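Local coordinates for protein metallophosphoesterase (Clostridium thermocellum, PDB 4J6O) that removes phosphate groups as a manganese-binding phosphatase of the calcineurin-like family, probably clearing 2',3'-phosphate ends in bacterial RNA repair, at residues 123-126 / 127-131; 72-75 / 76-80; 96-99 / 100-104. All coordinates share one frame; numbering follows the deposited sequence. Where two conformers were deposited one is given.

Contact 1 (123-126 / 127-131)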
loop_
_atom_site.group_PDB
_atom_site.type_symbol
_atom_site.label_atom_id
_atom_site.label_comp_id
_atom_site.label_asym_id
_atom_site.label_seq_id
_atom_site.Cartn_x
_atom_site.Cartn_y
_atom_site.Cartn_z
ATOM N N ALA A 123 3.653 19.890 -6.277
ATOM C CA ALA A 123 3.702 21.315 -6.570
ATOM C C ALA A 123 3.590 21.600 -8.061
ATOM O O ALA A 123 3.087 22.644 -8.463
ATOM C CB ALA A 123 4.978 21.910 -6.022
ATOM N N LYS A 124 4.068 20.672 -8.877
ATOM C CA LYS A 124 4.007 20.816 -10.328
ATOM C C LYS A 124 2.622 20.533 -10.945
ATOM O O LYS A 124 2.451 20.651 -12.154
ATOM C CB LYS A 124 5.054 19.903 -10.976
ATOM C CG LYS A 124 6.442 20.054 -10.384
ATOM C CD LYS A 124 7.428 19.030 -10.968
ATOM C CE LYS A 124 8.835 19.215 -10.387
ATOM N NZ LYS A 124 9.892 18.525 -11.196
ATOM N N GLU A 125 1.645 20.155 -10.124
ATOM C CA GLU A 125 0.320 19.761 -10.609
ATOM C C GLU A 125 -0.671 20.851 -10.281
ATOM O O GLU A 125 -0.430 21.628 -9.360
ATOM C CB GLU A 125 -0.143 18.479 -9.913
ATOM C CG GLU A 125 0.727 17.263 -10.183
ATOM C CD GLU A 125 0.528 16.738 -11.593
ATOM O OE1 GLU A 125 1.459 16.098 -12.124
ATOM O OE2 GLU A 125 -0.557 16.972 -12.166
ATOM N N PRO A 126 -1.794 20.907 -11.023
ATOM C CA PRO A 126 -2.872 21.856 -10.725
ATOM C C PRO A 126 -3.584 21.544 -9.423
ATOM O O PRO A 126 -3.332 20.520 -8.800
ATOM C CB PRO A 126 -3.837 21.684 -11.907
ATOM C CG PRO A 126 -3.532 20.371 -12.459
ATOM C CD PRO A 126 -2.071 20.145 -12.250
ATOM N N GLN A 127 -4.491 22.425 -9.033
ATOM C CA GLN A 127 -5.102 22.369 -7.716
ATOM C C GLN A 127 -6.234 21.376 -7.649
ATOM O O GLN A 127 -6.424 20.716 -6.631
ATOM C CB GLN A 127 -5.647 23.741 -7.353
ATOM C CG GLN A 127 -6.282 23.788 -5.988
ATOM C CD GLN A 127 -5.294 23.454 -4.893
ATOM O OE1 GLN A 127 -4.127 23.849 -4.955
ATOM N NE2 GLN A 127 -5.751 22.723 -3.884
ATOM N N GLU A 128 -7.008 21.291 -8.727
ATOM C CA GLU A 128 -8.092 20.320 -8.787
ATOM C C GLU A 128 -7.557 18.882 -8.633
ATOM O O GLU A 128 -8.230 18.037 -8.059
ATOM C CB GLU A 128 -8.937 20.466 -10.061
ATOM C CG GLU A 128 -8.196 20.205 -11.372
ATOM C CD GLU A 128 -7.640 21.479 -12.019
ATOM O OE1 GLU A 128 -7.400 21.463 -13.250
ATOM O OE2 GLU A 128 -7.438 22.489 -11.306
ATOM N N PHE A 129 -6.353 18.614 -9.136
ATOM C CA PHE A 129 -5.739 17.307 -8.915
ATOM C C PHE A 129 -5.345 17.124 -7.462
ATOM O O PHE A 129 -5.467 16.041 -6.904
ATOM C CB PHE A 129 -4.506 17.086 -9.781
ATOM C CG PHE A 129 -3.839 15.755 -9.546
ATOM C CD1 PHE A 129 -4.466 14.583 -9.919
ATOM C CD2 PHE A 129 -2.571 15.683 -8.961
ATOM C CE1 PHE A 129 -3.847 13.338 -9.706
ATOM C CE2 PHE A 129 -1.945 14.442 -8.745
ATOM C CZ PHE A 129 -2.584 13.278 -9.113
ATOM N N ILE A 130 -4.855 18.181 -6.843
ATOM C CA ILE A 130 -4.500 18.095 -5.444
ATOM C C ILE A 130 -5.734 17.793 -4.594
ATOM O O ILE A 130 -5.684 17.001 -3.663
ATOM C CB ILE A 130 -3.758 19.359 -5.001
ATOM C CG1 ILE A 130 -2.455 19.451 -5.800
ATOM C CG2 ILE A 130 -3.485 19.329 -3.520
ATOM C CD1 ILE A 130 -1.296 20.047 -5.047
ATOM N N GLU A 131 -6.864 18.378 -4.948
ATOM C CA GLU A 131 -8.092 18.085 -4.217
ATOM C C GLU A 131 -8.578 16.655 -4.482
ATOM O O GLU A 131 -9.151 16.002 -3.606
ATOM C CB GLU A 131 -9.191 19.109 -4.557
#

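Contact 2 (72-75 / 76-80)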
loop_
_atom_site.group_PDB
_atom_site.type_symbol
_atom_site.label_atom_id
_atom_site.label_comp_id
_atom_site.label_asym_id
_atom_site.label_seq_id
_atom_site.Cartn_x
_atom_site.Cartn_y
_atom_site.Cartn_z
ATOM N N LYS A 72 8.445 9.366 -9.210
ATOM C CA LYS A 72 7.268 9.544 -10.061
ATOM C C LYS A 72 5.990 9.398 -9.238
ATOM O O LYS A 72 5.054 8.704 -9.588
ATOM C CB LYS A 72 7.309 8.581 -11.267
ATOM C CG LYS A 72 8.298 9.039 -12.313
ATOM C CD LYS A 72 8.220 8.130 -13.522
ATOM C CE LYS A 72 9.287 8.499 -14.573
ATOM N NZ LYS A 72 8.948 7.769 -15.865
ATOM N N ILE A 73 5.982 10.036 -8.076
ATOM C CA ILE A 73 4.846 9.969 -7.173
ATOM C C ILE A 73 3.482 10.421 -7.798
ATOM O O ILE A 73 2.459 9.782 -7.566
ATOM C CB ILE A 73 5.173 10.803 -5.934
ATOM C CG1 ILE A 73 6.415 10.202 -5.269
ATOM C CG2 ILE A 73 3.981 10.841 -5.008
ATOM C CD1 ILE A 73 7.136 11.146 -4.217
ATOM N N THR A 74 3.436 11.523 -8.559
ATOM C CA THR A 74 2.133 11.939 -9.082
ATOM C C THR A 74 1.605 10.990 -10.171
ATOM O O THR A 74 0.427 10.792 -10.263
ATOM C CB THR A 74 2.088 13.396 -9.619
ATOM O OG1 THR A 74 2.968 13.522 -10.732
ATOM C CG2 THR A 74 2.505 14.377 -8.537
ATOM N N GLU A 75 2.517 10.367 -10.922
ATOM C CA GLU A 75 2.107 9.389 -11.921
ATOM C C GLU A 75 1.553 8.150 -11.227
ATOM O O GLU A 75 0.530 7.614 -11.673
ATOM C CB GLU A 75 3.252 9.008 -12.856
ATOM C CG GLU A 75 3.696 10.144 -13.784
ATOM C CD GLU A 75 2.531 10.912 -14.409
ATOM O OE1 GLU A 75 1.703 10.290 -15.115
ATOM O OE2 GLU A 75 2.445 12.144 -14.179
ATOM N N VAL A 76 2.222 7.703 -10.150
ATOM C CA VAL A 76 1.665 6.608 -9.367
ATOM C C VAL A 76 0.249 6.969 -8.891
ATOM O O VAL A 76 -0.676 6.177 -8.963
ATOM C CB VAL A 76 2.537 6.268 -8.128
ATOM C CG1 VAL A 76 1.838 5.273 -7.216
ATOM C CG2 VAL A 76 3.893 5.681 -8.586
ATOM N N LEU A 77 0.093 8.180 -8.372
ATOM C CA LEU A 77 -1.208 8.572 -7.857
ATOM C C LEU A 77 -2.259 8.573 -8.956
ATOM O O LEU A 77 -3.383 8.061 -8.777
ATOM C CB LEU A 77 -1.122 9.968 -7.230
ATOM C CG LEU A 77 -0.567 9.938 -5.815
ATOM C CD1 LEU A 77 -0.170 11.357 -5.433
ATOM C CD2 LEU A 77 -1.589 9.389 -4.853
ATOM N N LYS A 78 -1.907 9.131 -10.098
ATOM C CA LYS A 78 -2.897 9.186 -11.186
ATOM C C LYS A 78 -3.308 7.784 -11.613
ATOM O O LYS A 78 -4.465 7.517 -11.897
ATOM C CB LYS A 78 -2.308 9.936 -12.381
ATOM C CG LYS A 78 -2.116 11.406 -12.108
ATOM C CD LYS A 78 -1.323 12.083 -13.188
ATOM C CE LYS A 78 -0.890 13.454 -12.731
ATOM N NZ LYS A 78 -0.318 14.156 -13.862
ATOM N N LEU A 79 -2.328 6.903 -11.719
ATOM C CA LEU A 79 -2.591 5.547 -12.162
ATOM C C LEU A 79 -3.481 4.847 -11.142
ATOM O O LEU A 79 -4.494 4.273 -11.503
ATOM C CB LEU A 79 -1.283 4.779 -12.412
ATOM C CG LEU A 79 -1.482 3.321 -12.805
ATOM C CD1 LEU A 79 -2.023 3.314 -14.233
ATOM C CD2 LEU A 79 -0.148 2.533 -12.737
ATOM N N VAL A 80 -3.092 4.869 -9.863
ATOM C CA VAL A 80 -3.851 4.148 -8.851
ATOM C C VAL A 80 -5.277 4.696 -8.640
ATOM O O VAL A 80 -6.256 3.930 -8.553
ATOM C CB VAL A 80 -3.094 4.154 -7.494
ATOM C CG1 VAL A 80 -3.939 3.498 -6.433
ATOM C CG2 VAL A 80 -1.794 3.424 -7.687
#

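Contact 3 (96-99 / 100-104)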
loop_
_atom_site.group_PDB
_atom_site.type_symbol
_atom_site.label_atom_id
_atom_site.label_comp_id
_atom_site.label_asym_id
_atom_site.label_seq_id
_atom_site.Cartn_x
_atom_site.Cartn_y
_atom_site.Cartn_z
ATOM N N HIS A 96 2.367 6.696 5.162
ATOM C CA HIS A 96 2.830 7.851 4.417
ATOM C C HIS A 96 1.674 8.539 3.731
ATOM O O HIS A 96 1.701 9.780 3.589
ATOM C CB HIS A 96 3.892 7.411 3.364
ATOM C CG HIS A 96 5.202 7.017 3.975
ATOM N ND1 HIS A 96 6.326 7.803 3.892
ATOM C CD2 HIS A 96 5.561 5.911 4.687
ATOM C CE1 HIS A 96 7.317 7.218 4.541
ATOM N NE2 HIS A 96 6.878 6.076 5.041
ATOM N N ASP A 97 0.716 7.766 3.247
ATOM C CA ASP A 97 -0.428 8.358 2.538
ATOM C C ASP A 97 -1.252 9.249 3.479
ATOM O O ASP A 97 -1.628 10.387 3.123
ATOM C CB ASP A 97 -1.337 7.252 1.974
ATOM C CG ASP A 97 -0.540 6.220 1.098
ATOM O OD1 ASP A 97 0.325 6.619 0.313
ATOM O OD2 ASP A 97 -0.836 5.031 1.249
ATOM N N VAL A 98 -1.566 8.708 4.638
ATOM C CA VAL A 98 -2.391 9.413 5.650
ATOM C C VAL A 98 -1.657 10.633 6.170
ATOM O O VAL A 98 -2.262 11.691 6.421
ATOM C CB VAL A 98 -2.785 8.446 6.795
ATOM C CG1 VAL A 98 -3.370 9.183 8.021
ATOM C CG2 VAL A 98 -3.788 7.445 6.252
ATOM N N LYS A 99 -0.341 10.508 6.352
ATOM C CA LYS A 99 0.412 11.685 6.796
ATOM C C LYS A 99 0.376 12.759 5.706
ATOM O O LYS A 99 0.287 13.954 5.999
ATOM C CB LYS A 99 1.847 11.313 7.109
ATOM C CG LYS A 99 2.764 12.516 7.333
ATOM C CD LYS A 99 4.021 12.082 8.081
ATOM C CE LYS A 99 5.014 13.218 8.179
ATOM N NZ LYS A 99 6.368 12.711 8.522
ATOM N N LEU A 100 0.439 12.351 4.436
ATOM C CA LEU A 100 0.363 13.326 3.360
ATOM C C LEU A 100 -0.973 14.017 3.388
ATOM O O LEU A 100 -1.037 15.241 3.181
ATOM C CB LEU A 100 0.545 12.672 1.982
ATOM C CG LEU A 100 0.252 13.585 0.772
ATOM C CD1 LEU A 100 1.205 14.768 0.639
ATOM C CD2 LEU A 100 0.236 12.732 -0.530
ATOM N N LEU A 101 -2.036 13.235 3.606
ATOM C CA LEU A 101 -3.392 13.829 3.708
ATOM C C LEU A 101 -3.472 14.875 4.821
ATOM O O LEU A 101 -4.023 15.977 4.608
ATOM C CB LEU A 101 -4.469 12.751 3.876
ATOM C CG LEU A 101 -5.893 13.261 4.145
ATOM C CD1 LEU A 101 -6.331 14.149 3.042
ATOM C CD2 LEU A 101 -6.849 12.119 4.293
ATOM N N ARG A 102 -2.872 14.582 5.975
ATOM C CA ARG A 102 -2.871 15.553 7.087
ATOM C C ARG A 102 -2.122 16.814 6.684
ATOM O O ARG A 102 -2.543 17.904 7.025
ATOM C CB ARG A 102 -2.233 14.937 8.323
ATOM C CG ARG A 102 -3.133 13.899 8.916
ATOM C CD ARG A 102 -2.485 13.075 9.995
ATOM N NE ARG A 102 -3.438 12.062 10.433
ATOM C CZ ARG A 102 -3.106 10.914 11.003
ATOM N NH1 ARG A 102 -1.824 10.624 11.205
ATOM N NH2 ARG A 102 -4.060 10.059 11.363
ATOM N N LYS A 103 -1.029 16.671 5.937
ATOM C CA LYS A 103 -0.242 17.834 5.529
ATOM C C LYS A 103 -1.038 18.669 4.509
ATOM O O LYS A 103 -1.157 19.885 4.635
ATOM C CB LYS A 103 1.117 17.378 4.966
ATOM C CG LYS A 103 1.959 18.466 4.302
ATOM C CD LYS A 103 2.380 19.561 5.300
ATOM C CE LYS A 103 3.189 20.628 4.599
ATOM N NZ LYS A 103 3.620 21.689 5.552
ATOM N N LEU A 104 -1.632 18.011 3.512
ATOM C CA LEU A 104 -2.439 18.754 2.551
ATOM C C LEU A 104 -3.659 19.410 3.226
ATOM O O LEU A 104 -4.154 20.411 2.735
ATOM C CB LEU A 104 -2.900 17.858 1.383
ATOM C CG LEU A 104 -1.753 17.228 0.577
ATOM C CD1 LEU A 104 -2.291 16.173 -0.393
ATOM C CD2 LEU A 104 -0.953 18.284 -0.170
#

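Contact 1 (123-126 / 127-131)
E125 and F129 meet where the loop after helix 115-122 turns into helix 127-138. Following the glutamate outward, CB is the first atom to touch the ring, 3.8 Å from CD2 of F129. CG continues alongside and lies 3.9 Å from F129 CD2, with CE2 a little farther off. The chain then bends at chi2 (-73°), and this fold keeps the carboxylate near the phenyl group: OE2 is still 4.0 Å from CD2 of F129. The carboxylate plane stands 57° from the ring plane, so the two flat groups are not stacked. Turned away from the ring, OE1 forms a salt bridge with K78 and a weak hydrogen bond with T74, both on helix 73-86. K78 also makes a cation-pi contact with F129, so one ammonium group serves both the acid and the ring.

P126 occupies the N-cap position. Its carbonyl O receives a weak bond from I130 N at 3.4 Å, and the same oxygen lies 3.3 Å from I130 CG1, the branch that stands beside its own backbone N. On the outer side, the carboxylate of E128 comes back across the pyrrolidine ring at a slant, bringing OE2 to 3.7 Å from P126 CB. The proline's CG also makes a loose apolar contact with F129 CB, 4.3 Å away.

F129 itself is buried, its ring resting on L77 and M81, whereas P126, Q127 and E128 are exposed. This is a helix start with proline at the N-cap, in which the first turn sends one aromatic side chain inward to dock helix 127-138 against helix 73-86.

Contact 2 (72-75 / 76-80)
Four successive i to i+4 backbone bonds carry the chain from K72, at the N-cap, into the first turns of helix 73-86: V76 N to K72 O opens the series at 3.1 Å and is nearly straight at 169°, and L77, K78 and L79 follow by donating to I73, T74 and E75.

On one flank E75 and K78 form an i to i+3 salt bridge. OE2 of E75 is 3.4 Å from K78 NZ, and the bond is weak; E75 was modelled in two conformers and the bridge belongs to one of them, so it is provisional. The glutamate reaches it by bending at chi2 (-44°), while the lysine runs extended beyond CG and crosses it at a slant. The stem of K78 lies over the preceding turn, with CG only 3.2 Å from T74 O. Both charged ends have further partners: OE1 of E75 is hydrogen-bonded to Y50 OH, and K78 NZ has a second carboxylate partner in E125. The lysine is buried, and two carboxylates probably help to stabilise its charge there.

Apolar side chains leave the helix in several directions. I73 CG2 meets L77 CD1 at 4.2 Å, and I73 packs on R117 and T118 of helix 115-122. L79 turns toward L27 and L31 of helix 24-33. The V76 methyl CG2 lies on a carbonyl oxygen, 3.4 Å from K72 O.

K72 NZ pairs with D25, tying the helix start to helix 24-33. The segment is the amino-terminal part of the crossover helix in a beta-alpha-beta unit, between strands 59-62 and 89-91, within the calcineurin-like alpha/beta fold.

Contact 3 (96-99 / 100-104)
Helix 95-104 starts beside the metal centre of this calcineurin-like phosphatase, and H96 and L100 lie on its first turns. H96 O accepts from L100 N at 3.0 Å; D97, V98 and K99 pair in the same way with L101, R102 and K103. At the site, the ring of H96 is hydrogen-bonded through ND1 to D68 and through NE2 to a bound citrate, probably from the crystallisation liquor, and its backbone N donates to D65, a manganese ligand. D97 stays buried, its carboxylate gripping the backbone N atoms of D65, L66 and G94.

Farther along, V98 and R102 make the main side-chain contact. In one of the valine's two conformers, CG1 sits 3.4 Å above the guanidinium plane, over its centre, and is 3.5 Å from both CZ and NH2 of R102. Extended from CG to NE, the arginine runs back along the helix, and its CG passes 3.4 Å from V98 O.

NH1 of R102 bonds to Y176 OH, while L100 and L101 pack on I137. A methyl on one guanidinium face would leave the N-H groups to bond around the edge, and several backbone N-H donors fix the aspartate carboxylate's orientation against the D65 and G94 loops.

How the contacts relate
Contacts 1 and 2 touch directly, their centres 12 Å apart: E125 OE1 reaches K78 NZ at 3.2 Å, and F129 CE1 packs on K78 CG at 3.5 Å. The lysine thus ties helix 73-86 to the loop that leads into helix 127-138. Contact 3 stands about 15 Å, centre to centre, from each of the others and touches neither, but helix 115-122 links it to contact 2, since I73 and L100 both lean on T118. Contact 3 starts at the metal site, whose ligands include D19, H21 and D65, whereas the I73 side chain of contact 2 is about 12 Å from the manganese and contact 1 lies at the surface.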